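Local coordinates for hypothetical protein, GDSL-like Lipase/Acylhydrolase family protein (Bacteroides uniformis, PDB 4M8K) that probably hydrolyses ester bonds, as a putative lipase or acylhydrolase of the GDSL family, although its natural substrate is not established, at residues K94-D99 against D142-R147; G190-R195 against W219-P224. All blocks are in the same frame, centred on the assembly; numbering follows the deposited sequence. Where two conformers were deposited one is given.

Interaction 1 (K94-D99 against D142-R147); sequences KADYSD and DLYSFR
Asp96 and Tyr144 make nearly all of this contact, which illustrates how a surface loop and the 3-10 turn that leads into helix 146-160 can meet through the end of one long side chain. The phenol ring spans the gap from the short 3-10 turn 142-144, while its partner sits in the irregular loop between strands 75-81 and 114-118. The Asp96 carboxylate stands at the hydroxyl edge of the ring, with CG in the ring plane and 3.1 Å from Tyr144 OH. The carboxylate plane is turned 84° from that of the ring. The modelled separation between the nearer carboxylate oxygen and the hydroxyl is too short to be taken literally, so a hydrogen bond there remains doubtful.

Asp96 is itself held by an Asx turn. Its OD1 accepts the backbone N of Ser98 at 3.0 Å, nearly along the C-O axis of the acceptor, and Ser98 OG also donates to it in a very short bond. With CG anti to the backbone N (chi1 -161°), Asp96 presents OD1 to the N-H of Ser98 two residues on.

Beyond the Asx turn and the phenol edge the contact thins quickly. The CA atoms of Asp96 and Tyr144 are 8.5 Å apart, and the two segments bury only 102 Å² between them. Ser98 OG lies 3.4 Å from Tyr144 OH, and Asp96 itself is exposed to solvent. Lys140 closes the polar group, hydrogen-bonding through NZ to Ser98 OG and weakly to Tyr144 OH. Backbone bonds from His89 to both Tyr97 and Leu143 tie the same two regions together.

One carboxylate, two hydroxyls and a lysine therefore share a small patch, where the amine probably offsets part of the negative charge of Asp96.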
loop_
_atom_site.group_PDB
_atom_site.type_symbol
_atom_site.label_atom_id
_atom_site.label_comp_id
_atom_site.label_asym_id
_atom_site.label_seq_id
_atom_site.Cartn_x
_atom_site.Cartn_y
_atom_site.Cartn_z
ATOM N N LYS A 94 21.173 0.353 -0.776
ATOM C CA LYS A 94 21.243 1.493 0.161
ATOM C C LYS A 94 20.975 2.885 -0.460
ATOM O O LYS A 94 21.374 3.873 0.131
ATOM C CB LYS A 94 22.595 1.490 0.877
ATOM C CG LYS A 94 22.785 0.299 1.796
ATOM C CD LYS A 94 24.261 0.074 2.155
ATOM C CE LYS A 94 25.064 -0.436 0.952
ATOM N NZ LYS A 94 26.514 -0.719 1.204
ATOM N N ALA A 95 20.304 2.980 -1.623
ATOM C CA ALA A 95 19.920 4.287 -2.145
ATOM C C ALA A 95 19.053 5.069 -1.125
ATOM O O ALA A 95 18.368 4.496 -0.333
ATOM C CB ALA A 95 19.160 4.129 -3.417
ATOM N N ASP A 96 19.095 6.398 -1.189
ATOM C CA ASP A 96 18.277 7.236 -0.355
ATOM C C ASP A 96 16.891 7.447 -0.998
ATOM O O ASP A 96 16.755 8.162 -1.969
ATOM C CB ASP A 96 18.943 8.576 -0.116
ATOM C CG ASP A 96 18.368 9.255 1.068
ATOM O OD1 ASP A 96 17.167 9.563 1.080
ATOM O OD2 ASP A 96 19.119 9.433 2.016
ATOM N N TYR A 97 15.868 6.821 -0.427
ATOM C CA TYR A 97 14.528 6.914 -0.967
ATOM C C TYR A 97 13.677 7.992 -0.236
ATOM O O TYR A 97 12.441 7.915 -0.191
ATOM C CB TYR A 97 13.891 5.531 -0.930
ATOM C CG TYR A 97 14.141 4.659 -2.155
ATOM C CD1 TYR A 97 15.155 4.947 -3.090
ATOM C CD2 TYR A 97 13.347 3.540 -2.385
ATOM C CE1 TYR A 97 15.321 4.155 -4.226
ATOM C CE2 TYR A 97 13.518 2.756 -3.498
ATOM C CZ TYR A 97 14.471 3.064 -4.432
ATOM O OH TYR A 97 14.610 2.202 -5.492
ATOM N N SER A 98 14.344 8.987 0.341
ATOM C CA SER A 98 13.663 10.103 1.021
ATOM C C SER A 98 12.825 10.879 0.034
ATOM O O SER A 98 12.003 11.713 0.440
ATOM C CB SER A 98 14.678 11.097 1.663
ATOM O OG SER A 98 15.522 10.437 2.574
ATOM N N ASP A 99 13.094 10.720 -1.253
ATOM C CA ASP A 99 12.318 11.375 -2.276
ATOM C C ASP A 99 11.018 10.611 -2.629
ATOM O O ASP A 99 10.211 11.149 -3.338
ATOM C CB ASP A 99 13.157 11.582 -3.573
ATOM C CG ASP A 99 13.652 10.292 -4.203
ATOM O OD1 ASP A 99 13.547 9.198 -3.614
ATOM O OD2 ASP A 99 14.214 10.365 -5.326
ATOM N N ASP A 142 16.398 7.828 12.251
ATOM C CA ASP A 142 15.672 6.662 12.730
ATOM C C ASP A 142 14.837 6.074 11.565
ATOM O O ASP A 142 14.645 4.864 11.462
ATOM C CB ASP A 142 14.669 7.020 13.781
ATOM C CG ASP A 142 15.277 7.417 15.096
ATOM O OD1 ASP A 142 16.389 6.965 15.379
ATOM O OD2 ASP A 142 14.591 8.159 15.841
ATOM N N LEU A 143 14.343 6.940 10.707
ATOM C CA LEU A 143 13.324 6.555 9.741
ATOM C C LEU A 143 13.882 5.857 8.493
ATOM O O LEU A 143 13.102 5.479 7.628
ATOM C CB LEU A 143 12.461 7.759 9.373
ATOM C CG LEU A 143 11.574 8.308 10.479
ATOM C CD1 LEU A 143 10.947 9.625 10.066
ATOM C CD2 LEU A 143 10.503 7.312 10.829
ATOM N N TYR A 144 15.208 5.705 8.433
ATOM C CA TYR A 144 15.904 4.805 7.479
ATOM C C TYR A 144 15.644 3.341 7.822
ATOM O O TYR A 144 15.882 2.480 7.007
ATOM C CB TYR A 144 17.430 5.123 7.419
ATOM C CG TYR A 144 17.722 6.317 6.575
ATOM C CD1 TYR A 144 17.904 6.161 5.209
ATOM C CD2 TYR A 144 17.799 7.602 7.110
ATOM C CE1 TYR A 144 18.110 7.243 4.410
ATOM C CE2 TYR A 144 17.989 8.708 6.296
ATOM C CZ TYR A 144 18.165 8.510 4.953
ATOM O OH TYR A 144 18.400 9.580 4.139
ATOM N N SER A 145 15.144 3.046 9.032
ATOM C CA SER A 145 14.858 1.683 9.408
ATOM C C SER A 145 13.341 1.342 9.286
ATOM O O SER A 145 12.468 2.221 9.406
ATOM C CB SER A 145 15.337 1.418 10.846
ATOM O OG SER A 145 16.760 1.397 10.872
ATOM N N PHE A 146 13.047 0.075 9.081
ATOM C CA PHE A 146 11.660 -0.314 8.808
ATOM C C PHE A 146 10.657 -0.127 9.962
ATOM O O PHE A 146 9.537 0.458 9.793
ATOM C CB PHE A 146 11.584 -1.755 8.344
ATOM C CG PHE A 146 10.195 -2.133 7.918
ATOM C CD1 PHE A 146 9.705 -1.688 6.675
ATOM C CD2 PHE A 146 9.347 -2.824 8.750
ATOM C CE1 PHE A 146 8.419 -1.936 6.299
ATOM C CE2 PHE A 146 8.054 -3.133 8.328
ATOM C CZ PHE A 146 7.595 -2.671 7.107
ATOM N N ARG A 147 10.987 -0.643 11.132
ATOM C CA ARG A 147 10.039 -0.523 12.233
ATOM C C ARG A 147 9.727 0.936 12.623
ATOM O O ARG A 147 8.546 1.275 12.712
ATOM C CB ARG A 147 10.480 -1.319 13.434
ATOM C CG ARG A 147 10.378 -2.823 13.187
ATOM C CD ARG A 147 11.106 -3.577 14.283
ATOM N NE ARG A 147 11.057 -5.037 14.110
ATOM C CZ ARG A 147 11.839 -5.884 14.771
ATOM N NH1 ARG A 147 12.757 -5.422 15.620
ATOM N NH2 ARG A 147 11.723 -7.196 14.591
#

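Interaction 2 (G190-R195 against W219-P224); sequences GIENIR and WESVSP
Ile194 and Ser221 meet where the edge strand of the central parallel sheet passes the last turn of helix 208-222. The sheet order 2-1-3-4-5, with helices on both sides, is that of the three-layer alpha/beta/alpha sandwich known from SGNH (GDSL-type) hydrolases. The contact is a worked example of how such a sandwich fastens its C-terminal helix to its outermost strand.

Apolar contact comes first. The side chain of Ile194 leaves the strand toward the helix, and its CG1 lies 3.7 Å from Ser221 CB. CG1 is anti to the carbonyl carbon (chi1 -57°), from where the extended chain carries CD1 past the serine, 3.9 Å from the same CB, and on toward Val222. There the packing is looser, with CD1 4.5 Å from Val222 CG2. Both residues continue into the core: Ile194 rests on Ile169 of strand 165-170, and Val222 on Tyr167 of that strand and on Phe68 of helix 64-71. The small Ser221 side chain faces the strand here, with the CA atoms of Ile194 and Ser221 6.7 Å apart.

Polar contact lies toward the surface and is indirect. No hydrogen bond joins the two segments directly; Glu192 OE1 and Ser221 O stay 3.9 Å apart. The side chain of Glu192 nevertheless leaves the backbone toward the helix, its CG anti to the backbone N (chi1 170°) and its chain bent at the next torsion. Glu192 and Ser221 were each modelled in two conformers, so these side-chain contacts and the water bridge hold for one of them. In that conformer a single water fills the role of a linker, donating one hydrogen to Glu192 OE1 at 2.6 Å and the other to the backbone oxygen Ser221 O at 2.8 Å.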
loop_
_atom_site.group_PDB
_atom_site.type_symbol
_atom_site.label_atom_id
_atom_site.label_comp_id
_atom_site.label_asym_id
_atom_site.label_seq_id
_atom_site.Cartn_x
_atom_site.Cartn_y
_atom_site.Cartn_z
ATOM N N GLY A 190 -4.075 -0.239 16.384
ATOM C CA GLY A 190 -5.483 -0.627 16.235
ATOM C C GLY A 190 -5.911 -0.569 14.775
ATOM O O GLY A 190 -7.030 -0.216 14.485
ATOM N N ILE A 191 -4.981 -0.809 13.866
ATOM C CA ILE A 191 -5.274 -0.868 12.452
ATOM C C ILE A 191 -5.387 -2.324 11.985
ATOM O O ILE A 191 -4.445 -3.141 12.209
ATOM C CB ILE A 191 -4.139 -0.221 11.642
ATOM C CG1 ILE A 191 -3.992 1.278 11.914
ATOM C CG2 ILE A 191 -4.313 -0.494 10.140
ATOM C CD1 ILE A 191 -5.257 2.062 11.784
ATOM N N GLU A 192 -6.480 -2.667 11.303
ATOM C CA GLU A 192 -6.620 -4.009 10.682
ATOM C C GLU A 192 -5.538 -4.297 9.642
ATOM O O GLU A 192 -5.259 -3.481 8.736
ATOM C CB GLU A 192 -8.001 -4.218 10.038
ATOM C CG GLU A 192 -8.146 -5.482 9.163
ATOM C CD GLU A 192 -9.120 -6.536 9.664
ATOM O OE1 GLU A 192 -10.312 -6.196 9.776
ATOM O OE2 GLU A 192 -8.696 -7.709 9.877
ATOM N N ASN A 193 -4.946 -5.488 9.768
ATOM C CA ASN A 193 -3.894 -5.920 8.893
ATOM C C ASN A 193 -4.406 -7.082 8.050
ATOM O O ASN A 193 -4.745 -8.102 8.592
ATOM C CB ASN A 193 -2.665 -6.331 9.714
ATOM C CG ASN A 193 -1.495 -6.716 8.871
ATOM O OD1 ASN A 193 -1.345 -6.272 7.714
ATOM N ND2 ASN A 193 -0.653 -7.558 9.413
ATOM N N ILE A 194 -4.477 -6.896 6.732
ATOM C CA ILE A 194 -4.966 -7.935 5.802
ATOM C C ILE A 194 -3.772 -8.756 5.376
ATOM O O ILE A 194 -2.901 -8.299 4.640
ATOM C CB ILE A 194 -5.679 -7.293 4.619
ATOM C CG1 ILE A 194 -6.820 -6.435 5.173
ATOM C CG2 ILE A 194 -6.195 -8.345 3.669
ATOM C CD1 ILE A 194 -7.463 -5.470 4.227
ATOM N N ARG A 195 -3.702 -9.979 5.863
ATOM C CA ARG A 195 -2.549 -10.834 5.562
ATOM C C ARG A 195 -2.817 -11.670 4.322
ATOM O O ARG A 195 -3.474 -12.685 4.370
ATOM C CB ARG A 195 -2.187 -11.668 6.773
ATOM C CG ARG A 195 -1.674 -10.758 7.886
ATOM C CD ARG A 195 -1.280 -11.471 9.183
ATOM N NE ARG A 195 -2.411 -12.168 9.780
ATOM C CZ ARG A 195 -3.394 -11.580 10.472
ATOM N NH1 ARG A 195 -3.419 -10.260 10.686
ATOM N NH2 ARG A 195 -4.376 -12.322 10.968
ATOM N N TRP A 219 -11.660 -7.460 0.455
ATOM C CA TRP A 219 -13.104 -7.328 0.686
ATOM C C TRP A 219 -13.558 -8.194 1.862
ATOM O O TRP A 219 -14.327 -7.722 2.685
ATOM C CB TRP A 219 -13.916 -7.634 -0.594
ATOM C CG TRP A 219 -15.430 -7.551 -0.427
ATOM C CD1 TRP A 219 -16.328 -8.580 -0.556
ATOM C CD2 TRP A 219 -16.197 -6.405 -0.053
ATOM N NE1 TRP A 219 -17.590 -8.139 -0.296
ATOM C CE2 TRP A 219 -17.551 -6.806 -0.004
ATOM C CE3 TRP A 219 -15.880 -5.075 0.225
ATOM C CZ2 TRP A 219 -18.572 -5.930 0.303
ATOM C CZ3 TRP A 219 -16.897 -4.210 0.543
ATOM C CH2 TRP A 219 -18.227 -4.639 0.585
ATOM N N GLU A 220 -13.000 -9.394 2.018
ATOM C CA GLU A 220 -13.257 -10.195 3.220
ATOM C C GLU A 220 -13.057 -9.392 4.506
ATOM O O GLU A 220 -13.828 -9.536 5.440
ATOM C CB GLU A 220 -12.359 -11.449 3.271
ATOM C CG GLU A 220 -12.716 -12.598 2.320
ATOM C CD GLU A 220 -11.604 -13.668 2.236
ATOM O OE1 GLU A 220 -10.884 -13.829 3.241
ATOM O OE2 GLU A 220 -11.417 -14.333 1.173
ATOM N N SER A 221 -12.015 -8.564 4.582
ATOM C CA SER A 221 -11.714 -7.840 5.821
ATOM C C SER A 221 -12.499 -6.532 5.919
ATOM O O SER A 221 -12.969 -6.161 6.982
ATOM C CB SER A 221 -10.212 -7.599 5.901
ATOM O OG SER A 221 -9.570 -8.855 5.896
ATOM N N VAL A 222 -12.658 -5.839 4.806
ATOM C CA VAL A 222 -13.296 -4.527 4.840
ATOM C C VAL A 222 -14.834 -4.626 5.012
ATOM O O VAL A 222 -15.423 -3.782 5.679
ATOM C CB VAL A 222 -12.904 -3.707 3.591
ATOM C CG1 VAL A 222 -13.652 -2.387 3.487
ATOM C CG2 VAL A 222 -11.398 -3.395 3.591
ATOM N N SER A 223 -15.461 -5.650 4.426
ATOM C CA SER A 223 -16.913 -5.816 4.447
ATOM C C SER A 223 -17.553 -5.639 5.805
ATOM O O SER A 223 -18.407 -4.780 5.945
ATOM C CB SER A 223 -17.303 -7.216 3.972
ATOM O OG SER A 223 -17.968 -7.142 2.754
ATOM N N PRO A 224 -17.198 -6.491 6.791
ATOM C CA PRO A 224 -17.929 -6.363 8.066
ATOM C C PRO A 224 -17.866 -4.945 8.625
ATOM O O PRO A 224 -18.908 -4.313 8.817
ATOM C CB PRO A 224 -17.226 -7.377 8.985
ATOM C CG PRO A 224 -16.618 -8.382 8.051
ATOM C CD PRO A 224 -16.207 -7.588 6.839
HETATM O O HOH W 1 -12.423 -7.593 9.273
#

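The two contacts lie on opposite sides of the chain's centre, their own centres 27 Å apart, and no segment of one touches the other. Interaction 1 belongs to the surface: it joins a loop to the 3-10 turn that leads into helix 146-160, and none of its touching residues is buried. Interaction 2 is partly buried and links regular elements, an edge strand and the C-terminal helix. Both reach helix 176-189, through Phe146 and Arg195, and helix 146-160, which 142-147 opens and on which Ile191 packs. Chemistry follows place: polar groups dominate 94-99 against 142-147, whereas 190-195 against 219-224 combines an aliphatic inner side with a water-mediated outer one.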